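Local coordinates for protein thermostable carboxypeptidase 1 (Pyrococcus furiosus, PDB 1KA2) that releases amino acids one after another from peptide C-termini with broad specificity, as a homodimeric metallocarboxypeptidase that uses cobalt, at residues L278-R283 against P288-V293; W32-N37 against L44-A49. All blocks are in the same frame, centred on the assembly; numbering follows the deposited sequence.

Contact 1: L278-R283 against P288-V293; sequences LQQDER and PIAGGV
The side-chain amide of Q280 turns one face to the backbone of G291, and G291 N sits above that face rather than in its plane, displaced toward the CG and OE1 side. The guanidinium of R283 is met at its edge by the carboxylate of D281. Both groups belong to the loop that joins the HEXXH helix 261-278 to helix 295-309, which carries the metal ligand E299. The Q280 chain is bent at chi2 (62°), which folds its amide over the backbone at G291. G291 N is 2.7 Å from Q280 OE1, a weak bond, and the position of that oxygen is doubtful. Beside it, A290 CB packs 4.2 Å from Q280 CG. G291 has a phi of 102°, where a side chain would jam against the carbonyl oxygen of A290. G292 N bonds to E277 of the HEXXH helix, and G291 O to S469. Next in the chain, D281 forms an Asx turn, with R283 N donating to D281 OD1. R283 also grips the same carboxylate side-on, one nitrogen to each oxygen. R283 NE is 3.0 Å from D281 OD1, and R283 NH2 is 2.7 Å from D281 OD2.

Contact 2: W32-N37 against L44-A49; sequences WDLEVN and LERSVA
R46 leaves its helix with CG anti to the backbone N, then bends at chi2 (51°) and again at chi3, which carries its guanidinium to D33. D33 CG is also anti to its backbone N (chi1 174°), which turns the carboxylate toward R46. The two residues bridge a helical hairpin, in which helix 8-36 and helix 43-61 are joined by a short loop. The salt bridge is end-on, and both terminal nitrogens go to one oxygen. R46 NH1 reaches D33 OD1 at 2.9 Å through the anti lone pair. R46 NH2 reaches D33 OD1 at 3.1 Å, from farther out of the carboxylate plane. D33 OD1 itself lies in the guanidinium plane, although the two flat groups are turned 44° from each other. The other oxygen, D33 OD2, pairs with R250 of the second subunit, and a weak bond from N37 ND2 also reaches it. R46 NE bonds to H25 of the second subunit, and F244 of that subunit packs on R46. The hairpin is thus part of the dimer interface. With an alanine in place of R46, both guanidinium bonds to D33 OD1 and the one to H25 of the second subunit go, and the D33 carboxylate would probably be freer to turn. L34 N comes near R46 NH1, but both are donors and no bond forms. The aliphatic parts of L34 and R46 run antiparallel alongside each other, with L34 CD2 3.9 Å from R46 CG.

The contacts lie apart, with centres 26 Å from each other and nearest atoms about 13 Å apart. Their segments lie on different elements, though P288 of contact 1 packs on helix 8-36, which carries 32-37. Contact 1 is partly buried and stays within one subunit, inside a single loop between two helices of the metal site. Contact 2 is buried, ties one helix to the next, and is shared with the second subunit. Across contact 1 a neutral amide meets backbone, and its salt bridge stays within 278-283. Contact 2 puts the salt bridge across the two segments. G292 of contact 1 is about 12 Å from the bound magnesium. Contact 2 is remote from the metal ligands, although D33 pairs with R250 of the predicted DXRXT motif in the second subunit.

Contact 1: L278-R283 against P288-V293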
loop_
_atom_site.group_PDB
_atom_site.type_symbol
_atom_site.label_atom_id
_atom_site.label_comp_id
_atom_site.label_asym_id
_atom_site.label_seq_id
_atom_site.Cartn_x
_atom_site.Cartn_y
_atom_site.Cartn_z
ATOM N N LEU A 278 16.444 -2.121 -9.014
ATOM C CA LEU A 278 16.183 -3.499 -9.387
ATOM C C LEU A 278 17.485 -4.292 -9.463
ATOM O O LEU A 278 17.538 -5.449 -9.054
ATOM C CB LEU A 278 15.481 -3.517 -10.747
ATOM C CG LEU A 278 14.155 -4.270 -10.892
ATOM C CD1 LEU A 278 13.332 -4.117 -9.653
ATOM C CD2 LEU A 278 13.393 -3.741 -12.109
ATOM N N GLN A 279 18.540 -3.664 -9.978
ATOM C CA GLN A 279 19.820 -4.348 -10.120
ATOM C C GLN A 279 20.740 -4.159 -8.926
ATOM O O GLN A 279 21.944 -3.987 -9.073
ATOM C CB GLN A 279 20.508 -3.905 -11.413
ATOM C CG GLN A 279 19.641 -4.185 -12.639
ATOM C CD GLN A 279 20.418 -4.228 -13.940
ATOM O OE1 GLN A 279 20.290 -5.177 -14.710
ATOM N NE2 GLN A 279 21.214 -3.199 -14.197
ATOM N N GLN A 280 20.148 -4.209 -7.740
ATOM C CA GLN A 280 20.887 -4.057 -6.506
ATOM C C GLN A 280 21.396 -5.443 -6.110
ATOM O O GLN A 280 20.911 -6.449 -6.614
ATOM C CB GLN A 280 19.960 -3.484 -5.438
ATOM C CG GLN A 280 20.657 -2.633 -4.417
ATOM C CD GLN A 280 21.321 -1.403 -5.011
ATOM O OE1 GLN A 280 22.169 -0.800 -4.378
ATOM N NE2 GLN A 280 20.927 -1.020 -6.220
ATOM N N ASP A 281 22.380 -5.496 -5.222
ATOM C CA ASP A 281 22.954 -6.766 -4.785
ATOM C C ASP A 281 22.123 -7.348 -3.642
ATOM O O ASP A 281 22.089 -6.779 -2.553
ATOM C CB ASP A 281 24.391 -6.529 -4.318
ATOM C CG ASP A 281 25.184 -7.809 -4.175
ATOM O OD1 ASP A 281 24.650 -8.777 -3.601
ATOM O OD2 ASP A 281 26.354 -7.840 -4.624
ATOM N N GLU A 282 21.471 -8.487 -3.875
ATOM C CA GLU A 282 20.626 -9.095 -2.842
ATOM C C GLU A 282 21.327 -9.531 -1.554
ATOM O O GLU A 282 20.667 -9.854 -0.568
ATOM C CB GLU A 282 19.843 -10.278 -3.415
ATOM C CG GLU A 282 18.930 -9.906 -4.576
ATOM C CD GLU A 282 17.928 -10.999 -4.898
ATOM O OE1 GLU A 282 18.228 -12.185 -4.651
ATOM O OE2 GLU A 282 16.839 -10.671 -5.402
ATOM N N ARG A 283 22.652 -9.553 -1.542
ATOM C CA ARG A 283 23.336 -9.919 -0.313
ATOM C C ARG A 283 23.245 -8.740 0.664
ATOM O O ARG A 283 23.578 -8.880 1.836
ATOM C CB ARG A 283 24.801 -10.254 -0.592
ATOM C CG ARG A 283 24.989 -11.429 -1.535
ATOM C CD ARG A 283 26.446 -11.591 -1.924
ATOM N NE ARG A 283 26.927 -10.434 -2.665
ATOM C CZ ARG A 283 28.206 -10.200 -2.932
ATOM N NH1 ARG A 283 29.134 -11.049 -2.519
ATOM N NH2 ARG A 283 28.555 -9.113 -3.600
ATOM N N PRO A 288 21.541 -0.934 5.121
ATOM C CA PRO A 288 21.697 0.438 4.618
ATOM C C PRO A 288 22.590 0.652 3.390
ATOM O O PRO A 288 22.657 1.767 2.881
ATOM C CB PRO A 288 22.194 1.202 5.846
ATOM C CG PRO A 288 22.870 0.161 6.659
ATOM C CD PRO A 288 21.973 -1.029 6.528
ATOM N N ILE A 289 23.274 -0.388 2.910
ATOM C CA ILE A 289 24.114 -0.231 1.723
ATOM C C ILE A 289 23.377 -0.581 0.437
ATOM O O ILE A 289 23.837 -0.256 -0.660
ATOM C CB ILE A 289 25.420 -1.064 1.785
ATOM C CG1 ILE A 289 25.130 -2.507 2.194
ATOM C CG2 ILE A 289 26.414 -0.390 2.725
ATOM C CD1 ILE A 289 26.393 -3.373 2.240
ATOM N N ALA A 290 22.237 -1.250 0.570
ATOM C CA ALA A 290 21.429 -1.580 -0.600
ATOM C C ALA A 290 20.741 -0.283 -1.048
ATOM O O ALA A 290 20.371 0.538 -0.210
ATOM C CB ALA A 290 20.375 -2.634 -0.237
ATOM N N GLY A 291 20.588 -0.090 -2.359
ATOM C CA GLY A 291 19.924 1.107 -2.869
ATOM C C GLY A 291 20.788 2.228 -3.437
ATOM O O GLY A 291 21.920 2.433 -3.006
ATOM N N GLY A 292 20.240 2.972 -4.395
ATOM C CA GLY A 292 20.974 4.069 -5.015
ATOM C C GLY A 292 21.656 4.998 -4.025
ATOM O O GLY A 292 21.059 5.422 -3.043
ATOM N N VAL A 293 22.904 5.354 -4.302
ATOM C CA VAL A 293 23.652 6.195 -3.385
ATOM C C VAL A 293 23.237 7.669 -3.235
ATOM O O VAL A 293 23.423 8.240 -2.176
ATOM C CB VAL A 293 25.195 6.091 -3.677
ATOM C CG1 VAL A 293 25.589 6.950 -4.914
ATOM C CG2 VAL A 293 25.963 6.491 -2.426
#

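Contact 2: W32-N37 against L44-A49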
loop_
_atom_site.group_PDB
_atom_site.type_symbol
_atom_site.label_atom_id
_atom_site.label_comp_id
_atom_site.label_asym_id
_atom_site.label_seq_id
_atom_site.Cartn_x
_atom_site.Cartn_y
_atom_site.Cartn_z
ATOM N N TRP A 32 3.387 5.572 -1.991
ATOM C CA TRP A 32 2.990 5.083 -3.302
ATOM C C TRP A 32 1.473 4.966 -3.375
ATOM O O TRP A 32 0.837 5.452 -4.313
ATOM C CB TRP A 32 3.623 3.704 -3.568
ATOM C CG TRP A 32 3.211 3.069 -4.869
ATOM C CD1 TRP A 32 3.728 3.320 -6.105
ATOM C CD2 TRP A 32 2.174 2.093 -5.056
ATOM N NE1 TRP A 32 3.078 2.566 -7.053
ATOM C CE2 TRP A 32 2.119 1.802 -6.434
ATOM C CE3 TRP A 32 1.284 1.438 -4.186
ATOM C CZ2 TRP A 32 1.207 0.880 -6.974
ATOM C CZ3 TRP A 32 0.373 0.520 -4.720
ATOM C CH2 TRP A 32 0.343 0.249 -6.102
ATOM N N ASP A 33 0.889 4.312 -2.376
ATOM C CA ASP A 33 -0.555 4.107 -2.370
ATOM C C ASP A 33 -1.295 5.438 -2.315
ATOM O O ASP A 33 -2.321 5.619 -2.974
ATOM C CB ASP A 33 -0.965 3.207 -1.190
ATOM C CG ASP A 33 -2.463 3.090 -1.054
ATOM O OD1 ASP A 33 -3.053 3.832 -0.239
ATOM O OD2 ASP A 33 -3.048 2.276 -1.794
ATOM N N LEU A 34 -0.769 6.375 -1.534
ATOM C CA LEU A 34 -1.394 7.683 -1.449
ATOM C C LEU A 34 -1.539 8.277 -2.856
ATOM O O LEU A 34 -2.606 8.782 -3.201
ATOM C CB LEU A 34 -0.572 8.595 -0.527
ATOM C CG LEU A 34 -0.606 10.131 -0.618
ATOM C CD1 LEU A 34 -1.913 10.658 -1.130
ATOM C CD2 LEU A 34 -0.306 10.684 0.765
ATOM N N GLU A 35 -0.483 8.183 -3.668
ATOM C CA GLU A 35 -0.486 8.719 -5.036
ATOM C C GLU A 35 -1.289 7.916 -6.055
ATOM O O GLU A 35 -1.932 8.485 -6.932
ATOM C CB GLU A 35 0.942 8.815 -5.600
ATOM C CG GLU A 35 1.880 9.841 -4.968
ATOM C CD GLU A 35 1.355 11.263 -5.038
ATOM O OE1 GLU A 35 0.816 11.685 -6.088
ATOM O OE2 GLU A 35 1.501 11.966 -4.030
ATOM N N VAL A 36 -1.241 6.594 -5.943
ATOM C CA VAL A 36 -1.898 5.733 -6.915
ATOM C C VAL A 36 -3.287 5.160 -6.627
ATOM O O VAL A 36 -4.095 5.033 -7.543
ATOM C CB VAL A 36 -0.953 4.548 -7.278
ATOM C CG1 VAL A 36 -1.630 3.596 -8.277
ATOM C CG2 VAL A 36 0.350 5.091 -7.862
ATOM N N ASN A 37 -3.588 4.825 -5.377
ATOM C CA ASN A 37 -4.887 4.211 -5.091
ATOM C C ASN A 37 -5.848 4.877 -4.120
ATOM O O ASN A 37 -7.062 4.831 -4.323
ATOM C CB ASN A 37 -4.666 2.780 -4.602
ATOM C CG ASN A 37 -3.806 1.970 -5.541
ATOM O OD1 ASN A 37 -4.056 1.934 -6.733
ATOM N ND2 ASN A 37 -2.791 1.305 -5.004
ATOM N N LEU A 44 -6.333 12.506 5.499
ATOM C CA LEU A 44 -6.025 12.880 6.872
ATOM C C LEU A 44 -5.444 11.722 7.679
ATOM O O LEU A 44 -4.474 11.898 8.402
ATOM C CB LEU A 44 -7.251 13.422 7.600
ATOM C CG LEU A 44 -6.967 13.685 9.085
ATOM C CD1 LEU A 44 -5.811 14.679 9.221
ATOM C CD2 LEU A 44 -8.215 14.219 9.774
ATOM N N GLU A 45 -6.035 10.538 7.552
ATOM C CA GLU A 45 -5.557 9.391 8.307
ATOM C C GLU A 45 -4.222 8.882 7.762
ATOM O O GLU A 45 -3.352 8.467 8.527
ATOM C CB GLU A 45 -6.647 8.313 8.328
ATOM C CG GLU A 45 -7.869 8.796 9.139
ATOM C CD GLU A 45 -9.125 7.966 8.923
ATOM O OE1 GLU A 45 -9.636 7.969 7.787
ATOM O OE2 GLU A 45 -9.606 7.321 9.888
ATOM N N ARG A 46 -4.047 8.941 6.446
ATOM C CA ARG A 46 -2.784 8.533 5.850
ATOM C C ARG A 46 -1.688 9.456 6.392
ATOM O O ARG A 46 -0.636 8.985 6.837
ATOM C CB ARG A 46 -2.857 8.635 4.321
ATOM C CG ARG A 46 -1.555 8.276 3.567
ATOM C CD ARG A 46 -0.985 6.926 4.002
ATOM N NE ARG A 46 -2.006 5.896 3.912
ATOM C CZ ARG A 46 -2.361 5.268 2.797
ATOM N NH1 ARG A 46 -1.757 5.546 1.647
ATOM N NH2 ARG A 46 -3.358 4.392 2.829
ATOM N N SER A 47 -1.961 10.758 6.399
ATOM C CA SER A 47 -0.999 11.769 6.859
ATOM C C SER A 47 -0.530 11.583 8.296
ATOM O O SER A 47 0.665 11.648 8.571
ATOM C CB SER A 47 -1.584 13.185 6.698
ATOM O OG SER A 47 -2.349 13.556 7.839
ATOM N N VAL A 48 -1.461 11.359 9.219
ATOM C CA VAL A 48 -1.082 11.162 10.613
ATOM C C VAL A 48 -0.279 9.868 10.742
ATOM O O VAL A 48 0.660 9.792 11.532
ATOM C CB VAL A 48 -2.325 11.095 11.535
ATOM C CG1 VAL A 48 -2.926 12.471 11.725
ATOM C CG2 VAL A 48 -3.349 10.195 10.917
ATOM N N ALA A 49 -0.643 8.849 9.973
ATOM C CA ALA A 49 0.097 7.582 10.028
ATOM C C ALA A 49 1.526 7.808 9.527
ATOM O O ALA A 49 2.489 7.325 10.119
ATOM C CB ALA A 49 -0.599 6.505 9.184
#